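Long-range contacts in putative ATP-dependent endonuclease of the OLD family (Thermus scotoductus, PDB 6P74), which degrades linear or supercoiled double-stranded DNA in the 5'-to-3' direction, nicks and linearizes circular DNA, and has DNA-stimulated ATPase activity: residues 348-353 and 412-417; 372-377 and 517-522; 384-389 and 401-406; 426-431 and 470-475. All blocks are in the same frame, centred on the assembly; numbering follows the deposited sequence.

Interaction 1 of 4, residues 348-353 and 412-417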
loop_
_atom_site.group_PDB
_atom_site.type_symbol
_atom_site.label_atom_id
_atom_site.label_comp_id
_atom_site.label_asym_id
_atom_site.label_seq_id
_atom_site.Cartn_x
_atom_site.Cartn_y
_atom_site.Cartn_z
ATOM N N ASP A 348 -26.551 4.999 28.261
ATOM C CA ASP A 348 -27.703 5.533 27.541
ATOM C C ASP A 348 -28.604 6.328 28.477
ATOM O O ASP A 348 -29.130 7.386 28.105
ATOM C CB ASP A 348 -28.484 4.392 26.867
ATOM C CG ASP A 348 -29.786 4.868 26.208
ATOM O OD1 ASP A 348 -29.735 5.591 25.182
ATOM O OD2 ASP A 348 -30.871 4.523 26.728
ATOM N N ASN A 349 -28.797 5.829 29.699
ATOM C CA ASN A 349 -29.526 6.595 30.704
ATOM C C ASN A 349 -28.874 7.952 30.937
ATOM O O ASN A 349 -29.566 8.968 31.074
ATOM C CB ASN A 349 -29.597 5.802 32.006
ATOM C CG ASN A 349 -30.308 6.553 33.108
ATOM O OD1 ASN A 349 -31.518 6.745 33.043
ATOM N ND2 ASN A 349 -29.563 6.975 34.133
ATOM N N VAL A 350 -27.537 7.985 30.975
ATOM C CA VAL A 350 -26.834 9.238 31.216
ATOM C C VAL A 350 -27.002 10.153 30.020
ATOM O O VAL A 350 -27.137 11.368 30.167
ATOM C CB VAL A 350 -25.343 8.973 31.527
ATOM C CG1 VAL A 350 -24.556 10.253 31.445
ATOM C CG2 VAL A 350 -25.173 8.340 32.911
ATOM N N ARG A 351 -27.025 9.582 28.818
ATOM C CA ARG A 351 -27.233 10.397 27.631
ATOM C C ARG A 351 -28.613 11.042 27.644
ATOM O O ARG A 351 -28.767 12.199 27.239
ATOM C CB ARG A 351 -27.033 9.548 26.375
ATOM C CG ARG A 351 -27.450 10.249 25.095
ATOM C CD ARG A 351 -27.055 9.451 23.878
ATOM N NE ARG A 351 -27.679 8.129 23.891
ATOM C CZ ARG A 351 -27.263 7.090 23.165
ATOM N NH1 ARG A 351 -26.198 7.202 22.367
ATOM N NH2 ARG A 351 -27.905 5.926 23.249
ATOM N N ASN A 352 -29.623 10.318 28.138
ATOM C CA ASN A 352 -30.979 10.857 28.196
ATOM C C ASN A 352 -31.100 11.952 29.243
ATOM O O ASN A 352 -31.779 12.958 29.011
ATOM C CB ASN A 352 -31.989 9.748 28.495
ATOM C CG ASN A 352 -32.151 8.771 27.345
ATOM O OD1 ASN A 352 -31.886 9.090 26.175
ATOM N ND2 ASN A 352 -32.591 7.563 27.672
ATOM N N ARG A 353 -30.493 11.757 30.416
ATOM C CA ARG A 353 -30.546 12.799 31.435
ATOM C C ARG A 353 -29.909 14.075 30.925
ATOM O O ARG A 353 -30.340 15.174 31.286
ATOM C CB ARG A 353 -29.842 12.364 32.728
ATOM C CG ARG A 353 -30.513 11.259 33.506
ATOM C CD ARG A 353 -29.519 10.573 34.471
ATOM N NE ARG A 353 -29.405 11.237 35.768
ATOM C CZ ARG A 353 -28.457 12.124 36.085
ATOM N NH1 ARG A 353 -27.514 12.474 35.190
ATOM N NH2 ARG A 353 -28.446 12.659 37.311
ATOM N N ILE A 412 -20.899 16.430 31.910
ATOM C CA ILE A 412 -19.636 15.838 32.351
ATOM C C ILE A 412 -19.793 14.332 32.562
ATOM O O ILE A 412 -18.976 13.542 32.089
ATOM C CB ILE A 412 -19.117 16.530 33.627
ATOM C CG1 ILE A 412 -18.645 17.942 33.316
ATOM C CG2 ILE A 412 -17.933 15.767 34.193
ATOM C CD1 ILE A 412 -18.243 18.729 34.537
ATOM N N GLU A 413 -20.827 13.919 33.296
ATOM C CA GLU A 413 -21.148 12.499 33.415
ATOM C C GLU A 413 -21.059 11.789 32.075
ATOM O O GLU A 413 -20.464 10.712 31.963
ATOM C CB GLU A 413 -22.558 12.307 33.952
ATOM C CG GLU A 413 -22.766 12.546 35.378
ATOM C CD GLU A 413 -24.020 11.847 35.814
ATOM O OE1 GLU A 413 -24.007 10.596 35.848
ATOM O OE2 GLU A 413 -25.032 12.535 36.058
ATOM N N LEU A 414 -21.676 12.372 31.045
ATOM C CA LEU A 414 -21.712 11.702 29.753
ATOM C C LEU A 414 -20.304 11.499 29.217
ATOM O O LEU A 414 -19.924 10.382 28.862
ATOM C CB LEU A 414 -22.570 12.497 28.770
ATOM C CG LEU A 414 -22.782 11.915 27.373
ATOM C CD1 LEU A 414 -23.208 10.444 27.462
ATOM C CD2 LEU A 414 -23.866 12.712 26.696
ATOM N N ILE A 415 -19.501 12.567 29.188
ATOM C CA ILE A 415 -18.171 12.481 28.594
ATOM C C ILE A 415 -17.270 11.596 29.439
ATOM O O ILE A 415 -16.420 10.870 28.908
ATOM C CB ILE A 415 -17.550 13.884 28.415
ATOM C CG1 ILE A 415 -18.450 14.794 27.591
ATOM C CG2 ILE A 415 -16.168 13.779 27.769
ATOM C CD1 ILE A 415 -18.875 14.199 26.299
ATOM N N VAL A 416 -17.406 11.673 30.771
ATOM C CA VAL A 416 -16.678 10.757 31.645
ATOM C C VAL A 416 -16.982 9.303 31.276
ATOM O O VAL A 416 -16.074 8.475 31.145
ATOM C CB VAL A 416 -17.004 11.039 33.119
ATOM C CG1 VAL A 416 -16.731 9.786 33.962
ATOM C CG2 VAL A 416 -16.158 12.184 33.623
ATOM N N GLY A 417 -18.266 8.976 31.096
ATOM C CA GLY A 417 -18.637 7.599 30.786
ATOM C C GLY A 417 -18.044 7.107 29.475
ATOM O O GLY A 417 -17.606 5.963 29.370
#
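Arg353 and Glu413 form the polar end of this helix-helix contact, with NH1 of Arg353 lying 2.6 Å from OE2 of Glu413. It is a salt bridge, but a poor hydrogen bond: the N-H...O angle is only 120°, and the guanidinium and carboxylate planes are turned 64° apart. The same OE2 also makes a salt bridge to Arg462 NE from helix 443-467, so two arginines gather round one carboxylate oxygen, and OE1 has a hydrogen bond of its own elsewhere. That double grip would be expected to keep Glu413 ionised although it is buried.

Beside the ion pair the contact turns apolar. Val350 carries CG1 trans to the backbone N (chi1 166°), which sets it against the opposite backbone, 3.6 Å from Leu414 N and 3.8 Å from Glu413 CB. Leu414 answers with CD1, which rests 4.0 Å from Arg351 CA.

The polar end of Arg351 points away from helix 409-422. Its NH2 donates to Asp348 OD1 (2.7 Å), which lies close to the guanidinium plane and is met on its anti side, and also pairs with Glu321; NH1 goes to the carbonyl oxygen of Asn318.

The two segments run nearly antiparallel, with axes 9.0 Å apart. This is a helix-helix interface between helix 341-355, in the region assigned to the ATPase domain, and helix 409-422 of the assigned Toprim domain, an alpha/beta fold.

Interaction 2 of 4, residues 372-377 and 517-522; sequences RALLVE and EAIRQV
Val522 puts one methyl into a shallow hollow on strand 372-376, between the side chains of Arg372 and Leu374. The floor of that hollow is backbone: CG2 of Val522 sits 3.6 Å from Ala373 O and 4.0 Å from Leu374 N. Its other methyl, CG1, leans on the flank of Leu374, 4.3 Å from CB.

Leu374 is the bump in the return direction. With CG anti to the backbone N (chi1 177°), its forked tip reaches out from the strand to the helix and splits between two residues: CD2 approaches Ile519 CG1 at 3.8 Å, while CD1 faces the small Ala518 at 4.3 Å from CB. Ala518, Ile519 and Val522, spaced along little more than one helical turn, thus present three side chains to the leucine, of which Ala518 is the smallest.

This is one side of the Toprim alpha/beta sandwich. Strand 372-376 is an inner strand of a four-stranded parallel sheet, and helix 513-523 lies against it almost antiparallel, alongside helix 379-391, whose Ala385 also touches Leu374. Just past the strand comes Glu377, inferred to bind a divalent metal.

At the other end Arg372 folds over the last turn of the helix, bent at chi2 and chi3. Its guanidinium edge meets Val522 O with NH2 at 2.9 Å, and a second, weak bond comes from Arg372 NE, 3.1 Å from Val522 O.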
loop_
_atom_site.group_PDB
_atom_site.type_symbol
_atom_site.label_atom_id
_atom_site.label_comp_id
_atom_site.label_asym_id
_atom_site.label_seq_id
_atom_site.Cartn_x
_atom_site.Cartn_y
_atom_site.Cartn_z
ATOM N N ARG A 372 -5.143 13.189 26.320
ATOM C CA ARG A 372 -5.739 13.388 27.635
ATOM C C ARG A 372 -6.768 14.511 27.544
ATOM O O ARG A 372 -6.652 15.412 26.703
ATOM C CB ARG A 372 -4.670 13.730 28.681
ATOM C CG ARG A 372 -4.197 12.540 29.485
ATOM C CD ARG A 372 -2.694 12.395 29.418
ATOM N NE ARG A 372 -2.043 13.632 29.811
ATOM C CZ ARG A 372 -0.731 13.769 29.929
ATOM N NH1 ARG A 372 0.065 12.734 29.683
ATOM N NH2 ARG A 372 -0.220 14.938 30.290
ATOM N N ALA A 373 -7.768 14.465 28.424
ATOM C CA ALA A 373 -8.833 15.458 28.425
ATOM C C ALA A 373 -9.020 16.056 29.813
ATOM O O ALA A 373 -9.053 15.328 30.812
ATOM C CB ALA A 373 -10.167 14.854 27.953
ATOM N N LEU A 374 -9.161 17.379 29.859
ATOM C CA LEU A 374 -9.659 18.090 31.034
ATOM C C LEU A 374 -11.131 18.426 30.781
ATOM O O LEU A 374 -11.454 19.153 29.834
ATOM C CB LEU A 374 -8.842 19.362 31.310
ATOM C CG LEU A 374 -9.327 20.232 32.496
ATOM C CD1 LEU A 374 -9.172 19.531 33.866
ATOM C CD2 LEU A 374 -8.608 21.553 32.525
ATOM N N LEU A 375 -12.016 17.876 31.609
ATOM C CA LEU A 375 -13.461 18.057 31.465
ATOM C C LEU A 375 -13.927 19.167 32.409
ATOM O O LEU A 375 -13.743 19.044 33.621
ATOM C CB LEU A 375 -14.189 16.748 31.793
ATOM C CG LEU A 375 -13.582 15.546 31.060
ATOM C CD1 LEU A 375 -14.422 14.264 31.256
ATOM C CD2 LEU A 375 -13.424 15.874 29.551
ATOM N N VAL A 376 -14.532 20.236 31.865
ATOM C CA VAL A 376 -15.081 21.322 32.676
ATOM C C VAL A 376 -16.554 21.535 32.304
ATOM O O VAL A 376 -17.055 21.024 31.289
ATOM C CB VAL A 376 -14.275 22.642 32.539
ATOM C CG1 VAL A 376 -12.804 22.406 32.739
ATOM C CG2 VAL A 376 -14.528 23.302 31.191
ATOM N N GLU A 377 -17.252 22.299 33.160
ATOM C CA GLU A 377 -18.695 22.484 32.998
ATOM C C GLU A 377 -19.046 23.308 31.770
ATOM O O GLU A 377 -19.976 22.961 31.028
ATOM C CB GLU A 377 -19.308 23.149 34.214
ATOM C CG GLU A 377 -19.280 22.318 35.465
ATOM C CD GLU A 377 -19.726 23.122 36.677
ATOM O OE1 GLU A 377 -20.936 23.372 36.800
ATOM O OE2 GLU A 377 -18.868 23.540 37.483
ATOM N N GLU A 517 -4.688 22.813 40.468
ATOM C CA GLU A 517 -4.189 21.457 40.648
ATOM C C GLU A 517 -4.803 20.494 39.632
ATOM O O GLU A 517 -4.104 19.596 39.140
ATOM C CB GLU A 517 -4.417 20.991 42.087
ATOM C CG GLU A 517 -3.099 20.867 42.845
ATOM C CD GLU A 517 -2.031 20.149 42.016
ATOM O OE1 GLU A 517 -0.921 20.725 41.864
ATOM O OE2 GLU A 517 -2.286 19.007 41.538
ATOM N N ALA A 518 -6.080 20.671 39.279
ATOM C CA ALA A 518 -6.645 19.871 38.192
ATOM C C ALA A 518 -5.807 19.998 36.925
ATOM O O ALA A 518 -5.511 18.992 36.251
ATOM C CB ALA A 518 -8.087 20.288 37.913
ATOM N N ILE A 519 -5.401 21.232 36.587
ATOM C CA ILE A 519 -4.627 21.458 35.365
ATOM C C ILE A 519 -3.233 20.849 35.485
ATOM O O ILE A 519 -2.712 20.261 34.525
ATOM C CB ILE A 519 -4.586 22.960 35.030
ATOM C CG1 ILE A 519 -5.962 23.401 34.525
ATOM C CG2 ILE A 519 -3.558 23.244 33.927
ATOM C CD1 ILE A 519 -6.279 24.824 34.781
ATOM N N ARG A 520 -2.628 20.931 36.675
ATOM C CA ARG A 520 -1.333 20.290 36.894
ATOM C C ARG A 520 -1.434 18.769 36.766
ATOM O O ARG A 520 -0.520 18.125 36.251
ATOM C CB ARG A 520 -0.765 20.669 38.272
ATOM C CG ARG A 520 -0.328 22.111 38.412
ATOM C CD ARG A 520 0.407 22.332 39.725
ATOM N NE ARG A 520 0.675 23.743 39.950
ATOM C CZ ARG A 520 1.717 24.378 39.450
ATOM N NH1 ARG A 520 2.600 23.718 38.716
ATOM N NH2 ARG A 520 1.874 25.670 39.681
ATOM N N GLN A 521 -2.529 18.169 37.246
ATOM C CA GLN A 521 -2.662 16.714 37.128
ATOM C C GLN A 521 -2.841 16.286 35.671
ATOM O O GLN A 521 -2.198 15.332 35.206
ATOM C CB GLN A 521 -3.824 16.205 37.986
ATOM C CG GLN A 521 -4.050 14.660 37.876
ATOM C CD GLN A 521 -4.820 14.085 39.081
ATOM O OE1 GLN A 521 -4.453 14.313 40.233
ATOM N NE2 GLN A 521 -5.897 13.354 38.810
ATOM N N VAL A 522 -3.724 16.964 34.930
ATOM C CA VAL A 522 -3.947 16.544 33.545
ATOM C C VAL A 522 -2.704 16.776 32.695
ATOM O O VAL A 522 -2.531 16.119 31.663
ATOM C CB VAL A 522 -5.167 17.250 32.918
ATOM C CG1 VAL A 522 -4.774 18.652 32.443
ATOM C CG2 VAL A 522 -5.763 16.398 31.726
#

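Interaction 3 of 4, residues 384-389 and 401-406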
loop_
_atom_site.group_PDB
_atom_site.type_symbol
_atom_site.label_atom_id
_atom_site.label_comp_id
_atom_site.label_asym_id
_atom_site.label_seq_id
_atom_site.Cartn_x
_atom_site.Cartn_y
_atom_site.Cartn_z
ATOM N N ALA A 384 -11.075 30.001 31.512
ATOM C CA ALA A 384 -10.194 30.086 32.669
ATOM C C ALA A 384 -9.135 28.991 32.632
ATOM O O ALA A 384 -7.949 29.260 32.870
ATOM C CB ALA A 384 -11.011 30.009 33.961
ATOM N N ALA A 385 -9.539 27.758 32.305
ATOM C CA ALA A 385 -8.574 26.677 32.138
ATOM C C ALA A 385 -7.458 27.067 31.161
ATOM O O ALA A 385 -6.264 26.996 31.495
ATOM C CB ALA A 385 -9.296 25.405 31.681
ATOM N N LEU A 386 -7.826 27.513 29.957
ATOM C CA LEU A 386 -6.815 27.796 28.936
ATOM C C LEU A 386 -5.908 28.949 29.337
ATOM O O LEU A 386 -4.719 28.946 29.000
ATOM C CB LEU A 386 -7.478 28.080 27.580
ATOM C CG LEU A 386 -8.184 26.890 26.910
ATOM C CD1 LEU A 386 -8.973 27.328 25.680
ATOM C CD2 LEU A 386 -7.190 25.804 26.511
ATOM N N GLN A 387 -6.429 29.937 30.059
ATOM C CA GLN A 387 -5.553 30.987 30.552
ATOM C C GLN A 387 -4.596 30.437 31.614
ATOM O O GLN A 387 -3.422 30.820 31.655
ATOM C CB GLN A 387 -6.387 32.155 31.087
ATOM C CG GLN A 387 -5.581 33.208 31.813
ATOM C CD GLN A 387 -4.596 33.908 30.886
ATOM O OE1 GLN A 387 -4.861 34.053 29.692
ATOM N NE2 GLN A 387 -3.449 34.330 31.428
ATOM N N LEU A 388 -5.053 29.504 32.452
ATOM C CA LEU A 388 -4.130 28.937 33.438
ATOM C C LEU A 388 -3.078 28.067 32.765
ATOM O O LEU A 388 -1.899 28.124 33.136
ATOM C CB LEU A 388 -4.882 28.148 34.509
ATOM C CG LEU A 388 -5.527 29.064 35.547
ATOM C CD1 LEU A 388 -6.555 28.336 36.384
ATOM C CD2 LEU A 388 -4.441 29.703 36.425
ATOM N N PHE A 389 -3.478 27.261 31.775
ATOM C CA PHE A 389 -2.485 26.556 30.969
ATOM C C PHE A 389 -1.402 27.518 30.518
ATOM O O PHE A 389 -0.203 27.240 30.643
ATOM C CB PHE A 389 -3.127 25.913 29.741
ATOM C CG PHE A 389 -3.679 24.527 29.969
ATOM C CD1 PHE A 389 -2.877 23.414 29.816
ATOM C CD2 PHE A 389 -5.021 24.338 30.280
ATOM C CE1 PHE A 389 -3.392 22.140 29.987
ATOM C CE2 PHE A 389 -5.548 23.064 30.446
ATOM C CZ PHE A 389 -4.732 21.968 30.307
ATOM N N ILE A 401 -3.772 17.781 24.730
ATOM C CA ILE A 401 -4.738 17.804 25.818
ATOM C C ILE A 401 -5.969 18.543 25.328
ATOM O O ILE A 401 -5.879 19.709 24.933
ATOM C CB ILE A 401 -4.167 18.472 27.078
ATOM C CG1 ILE A 401 -2.935 17.708 27.572
ATOM C CG2 ILE A 401 -5.265 18.557 28.166
ATOM C CD1 ILE A 401 -2.158 18.439 28.639
ATOM N N ALA A 402 -7.116 17.878 25.342
ATOM C CA ALA A 402 -8.370 18.538 25.013
ATOM C C ALA A 402 -8.985 19.113 26.274
ATOM O O ALA A 402 -9.192 18.396 27.253
ATOM C CB ALA A 402 -9.359 17.572 24.375
ATOM N N VAL A 403 -9.272 20.401 26.249
ATOM C CA VAL A 403 -10.056 21.038 27.288
ATOM C C VAL A 403 -11.488 21.107 26.778
ATOM O O VAL A 403 -11.774 21.806 25.802
ATOM C CB VAL A 403 -9.507 22.427 27.623
ATOM C CG1 VAL A 403 -10.390 23.092 28.684
ATOM C CG2 VAL A 403 -8.042 22.309 28.058
ATOM N N VAL A 404 -12.401 20.404 27.436
ATOM C CA VAL A 404 -13.725 20.138 26.885
ATOM C C VAL A 404 -14.786 20.806 27.747
ATOM O O VAL A 404 -14.937 20.482 28.933
ATOM C CB VAL A 404 -13.985 18.634 26.778
ATOM C CG1 VAL A 404 -13.975 18.004 28.158
ATOM C CG2 VAL A 404 -15.300 18.435 26.116
ATOM N N ASP A 405 -15.529 21.719 27.134
ATOM C CA ASP A 405 -16.720 22.346 27.704
ATOM C C ASP A 405 -17.876 21.351 27.581
ATOM O O ASP A 405 -18.375 21.088 26.478
ATOM C CB ASP A 405 -16.939 23.658 26.941
ATOM C CG ASP A 405 -18.325 24.276 27.125
ATOM O OD1 ASP A 405 -19.167 23.734 27.865
ATOM O OD2 ASP A 405 -18.559 25.349 26.498
ATOM N N CYS A 406 -18.281 20.751 28.689
ATOM C CA CYS A 406 -19.189 19.610 28.600
ATOM C C CYS A 406 -20.661 19.995 28.672
ATOM O O CYS A 406 -21.526 19.125 28.495
ATOM C CB CYS A 406 -18.884 18.587 29.698
ATOM S SG CYS A 406 -17.213 17.833 29.640
#
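Phe389, Val403 and Ile401 make up most of this contact, which closes the crossover of a beta-alpha-beta unit: strand 372-376, helix 379-391, then strand 401-405 as its parallel neighbour in the Toprim sheet. The helix lies on one face of that sheet, nearly antiparallel to strand 401-405, with N-to-C directions 154° apart.

Phe389 is worth following outward. Its CB leaves the helix in the direction of the strand, still within reach of its own helical turn, 3.8 Å from Ala385 O. A chi1 of -87° sets CG anti to the carbonyl carbon and carries the ring out toward the strand, leaning slightly back toward the N-terminal end of the helix, with its edge beside the backbone carbon of Ala385. Further out, the two meta carbons of the ring meet different residues. CE1 comes to 4.1 Å from Ile401 CD1, whereas CE2 presses on Val403 CG2 at 3.5 Å. The tip, CZ, is shared: Val403 CG2 is 4.0 Å from it, and Ile401 CG2 is almost as near. Both aliphatic neighbours approach the ring obliquely. Leu374 on the inner strand and Thr523 on helix 513-523 also touch Phe389, so the ring sits in a wedge between two helices and the sheet.

Val403 is the busiest residue on the strand. Its backbone oxygen accepts a hydrogen bond from Arg382 on the same helix, one residue after Asp381, an inferred metal ligand. The two methyls divide the rest: CG1 meets Ala385 CB at 3.9 Å, and CG2, besides touching the phenyl ring, lies 3.9 Å from Leu386 CD2.

Interaction 4 of 4, residues 426-431 and 470-475. With SM (samarium (III) ion), chain O.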
loop_
_atom_site.group_PDB
_atom_site.type_symbol
_atom_site.label_atom_id
_atom_site.label_comp_id
_atom_site.label_asym_id
_atom_site.label_seq_id
_atom_site.Cartn_x
_atom_site.Cartn_y
_atom_site.Cartn_z
ATOM N N PHE A 426 -8.367 11.318 31.736
ATOM C CA PHE A 426 -9.083 12.578 31.872
ATOM C C PHE A 426 -8.977 13.084 33.306
ATOM O O PHE A 426 -8.723 12.322 34.238
ATOM C CB PHE A 426 -10.556 12.429 31.471
ATOM C CG PHE A 426 -11.329 11.514 32.378
ATOM C CD1 PHE A 426 -11.347 10.153 32.148
ATOM C CD2 PHE A 426 -11.994 12.014 33.488
ATOM C CE1 PHE A 426 -12.031 9.300 33.003
ATOM C CE2 PHE A 426 -12.685 11.182 34.338
ATOM C CZ PHE A 426 -12.709 9.813 34.092
ATOM N N VAL A 427 -9.176 14.393 33.467
ATOM C CA VAL A 427 -9.407 15.011 34.768
ATOM C C VAL A 427 -10.711 15.815 34.685
ATOM O O VAL A 427 -11.015 16.435 33.658
ATOM C CB VAL A 427 -8.202 15.889 35.180
ATOM C CG1 VAL A 427 -8.489 16.679 36.457
ATOM C CG2 VAL A 427 -6.934 15.036 35.348
ATOM N N VAL A 428 -11.501 15.774 35.751
ATOM C CA VAL A 428 -12.704 16.586 35.880
ATOM C C VAL A 428 -12.442 17.734 36.865
ATOM O O VAL A 428 -11.910 17.514 37.965
ATOM C CB VAL A 428 -13.898 15.748 36.366
ATOM C CG1 VAL A 428 -15.125 16.616 36.408
ATOM C CG2 VAL A 428 -14.123 14.522 35.481
ATOM N N VAL A 429 -12.861 18.947 36.503
ATOM C CA VAL A 429 -13.016 20.036 37.471
ATOM C C VAL A 429 -14.434 20.560 37.348
ATOM O O VAL A 429 -14.899 20.831 36.237
ATOM C CB VAL A 429 -12.034 21.209 37.262
ATOM C CG1 VAL A 429 -11.737 21.889 38.591
ATOM C CG2 VAL A 429 -10.786 20.778 36.546
ATOM N N HIS A 430 -15.093 20.779 38.480
ATOM C CA HIS A 430 -16.383 21.449 38.457
ATOM C C HIS A 430 -16.604 22.188 39.777
ATOM O O HIS A 430 -15.910 21.962 40.780
ATOM C CB HIS A 430 -17.500 20.442 38.188
ATOM C CG HIS A 430 -17.700 19.470 39.303
ATOM N ND1 HIS A 430 -18.431 19.778 40.426
ATOM C CD2 HIS A 430 -17.239 18.205 39.486
ATOM C CE1 HIS A 430 -18.435 18.736 41.243
ATOM N NE2 HIS A 430 -17.721 17.769 40.694
ATOM N N ASP A 431 -17.609 23.057 39.778
ATOM C CA ASP A 431 -17.980 23.787 40.987
ATOM C C ASP A 431 -18.807 22.918 41.917
ATOM O O ASP A 431 -19.537 22.025 41.484
ATOM C CB ASP A 431 -18.777 25.060 40.639
ATOM C CG ASP A 431 -17.910 26.151 39.984
ATOM O OD1 ASP A 431 -16.678 26.031 40.067
ATOM O OD2 ASP A 431 -18.449 27.105 39.363
ATOM N N GLU A 470 -10.198 10.304 42.677
ATOM C CA GLU A 470 -8.834 10.698 42.375
ATOM C C GLU A 470 -8.716 11.469 41.072
ATOM O O GLU A 470 -7.655 12.050 40.811
ATOM C CB GLU A 470 -7.923 9.458 42.360
ATOM C CG GLU A 470 -8.027 8.571 41.124
ATOM C CD GLU A 470 -9.278 7.703 41.089
ATOM O OE1 GLU A 470 -10.027 7.653 42.086
ATOM O OE2 GLU A 470 -9.512 7.064 40.036
ATOM N N ARG A 471 -9.774 11.521 40.268
ATOM C CA ARG A 471 -9.748 12.245 39.006
ATOM C C ARG A 471 -10.593 13.511 39.031
ATOM O O ARG A 471 -10.704 14.186 38.000
ATOM C CB ARG A 471 -10.212 11.324 37.872
ATOM C CG ARG A 471 -9.474 9.995 37.859
ATOM C CD ARG A 471 -9.100 9.553 36.443
ATOM N NE ARG A 471 -10.143 8.801 35.793
ATOM C CZ ARG A 471 -10.409 7.532 36.071
ATOM N NH1 ARG A 471 -9.700 6.927 37.018
ATOM N NH2 ARG A 471 -11.374 6.876 35.422
ATOM N N VAL A 472 -11.192 13.851 40.169
ATOM C CA VAL A 472 -12.162 14.935 40.260
ATOM C C VAL A 472 -11.667 15.995 41.228
ATOM O O VAL A 472 -11.306 15.684 42.371
ATOM C CB VAL A 472 -13.546 14.420 40.686
ATOM C CG1 VAL A 472 -14.542 15.595 40.769
ATOM C CG2 VAL A 472 -14.015 13.454 39.697
ATOM N N PHE A 473 -11.668 17.245 40.769
ATOM C CA PHE A 473 -11.354 18.408 41.593
ATOM C C PHE A 473 -12.600 19.280 41.724
ATOM O O PHE A 473 -13.271 19.554 40.727
ATOM C CB PHE A 473 -10.186 19.187 40.981
ATOM C CG PHE A 473 -8.904 18.394 40.947
ATOM C CD1 PHE A 473 -8.741 17.352 40.047
ATOM C CD2 PHE A 473 -7.902 18.635 41.868
ATOM C CE1 PHE A 473 -7.581 16.585 40.040
ATOM C CE2 PHE A 473 -6.723 17.890 41.855
ATOM C CZ PHE A 473 -6.559 16.867 40.936
ATOM N N VAL A 474 -12.917 19.713 42.945
ATOM C CA VAL A 474 -14.137 20.472 43.175
ATOM C C VAL A 474 -13.772 21.875 43.634
ATOM O O VAL A 474 -13.115 22.043 44.665
ATOM C CB VAL A 474 -15.063 19.794 44.185
ATOM C CG1 VAL A 474 -16.328 20.628 44.308
ATOM C CG2 VAL A 474 -15.399 18.334 43.719
ATOM N N VAL A 475 -14.205 22.883 42.877
ATOM C CA VAL A 475 -14.019 24.274 43.297
ATOM C C VAL A 475 -15.159 24.656 44.235
ATOM O O VAL A 475 -16.323 24.662 43.826
ATOM C CB VAL A 475 -13.966 25.225 42.094
ATOM C CG1 VAL A 475 -13.689 26.648 42.610
ATOM C CG2 VAL A 475 -12.905 24.795 41.117
HETATM SM SM SM O . -19.903 28.062 37.768
HETATM O O HOH W 1 -21.297 28.265 39.947
#
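Arg471 stands its guanidinium edge-on over the face of the Phe426 ring, with NE 3.2 Å from CZ and the two planes 79° apart. The arginine does not stack flat; it points its NE and NH2 side down at the ring, while NH1 turns to Glu470 OE2 in a 3.0 Å salt bridge. Bends at chi2 and chi3 of Arg471 bring the group back across the start of the other strand.

From there the two strands pair in parallel. Val428 gives its N-H to Arg471 O at 2.9 Å and takes Phe473 N on its own oxygen; two residues on, His430 repeats the pattern with Phe473 O and Val475 N. The imidazole of His430 is fixed by ND1, which donates to Asp431 O at 2.7 Å from above the carbonyl plane, and its NE2 side rests on methyls of Val472 and Val474.

The strand ends at the metal. Asp431 OD2 binds the samarium ion at 2.4 Å, with Glu480 as the other protein ligand; this aspartate is inferred to bind one of the divalent cations. Its OD1 is held by the Leu479 amide and lies 3.5 Å from Val475 CB, while its backbone N donates to Glu377.

In the Toprim sheet strand 472-475 is an outermost strand and 426-431 is an inner one, between 472-475 and 372-376. Phe426, Val428 and His430 face helices 409-422 and 443-467; Val427, Val429 and Phe473 face helix 513-523.

Going from the N terminus, residues 348-353, in the ATPase region, meet 412-417 in interaction 1, a loop that takes in the first two Toprim strands. Strand 372-376 opens interaction 2, which closes only at 517-522 near the C terminus, so these two loops cross. Interaction 3 is a short loop contained in both. Interaction 4 starts after interactions 1 and 3 have closed and lies wholly within interaction 2. Interactions 2, 3 and 4 share one parallel sheet: Leu374 N bonds to Ala402 O, and Leu375 N to Val427 O. Helix 409-422 of interaction 1 packs on the sheet face bearing Val428, opposite the Leu374 face that helices 379-391 and 513-523 cover.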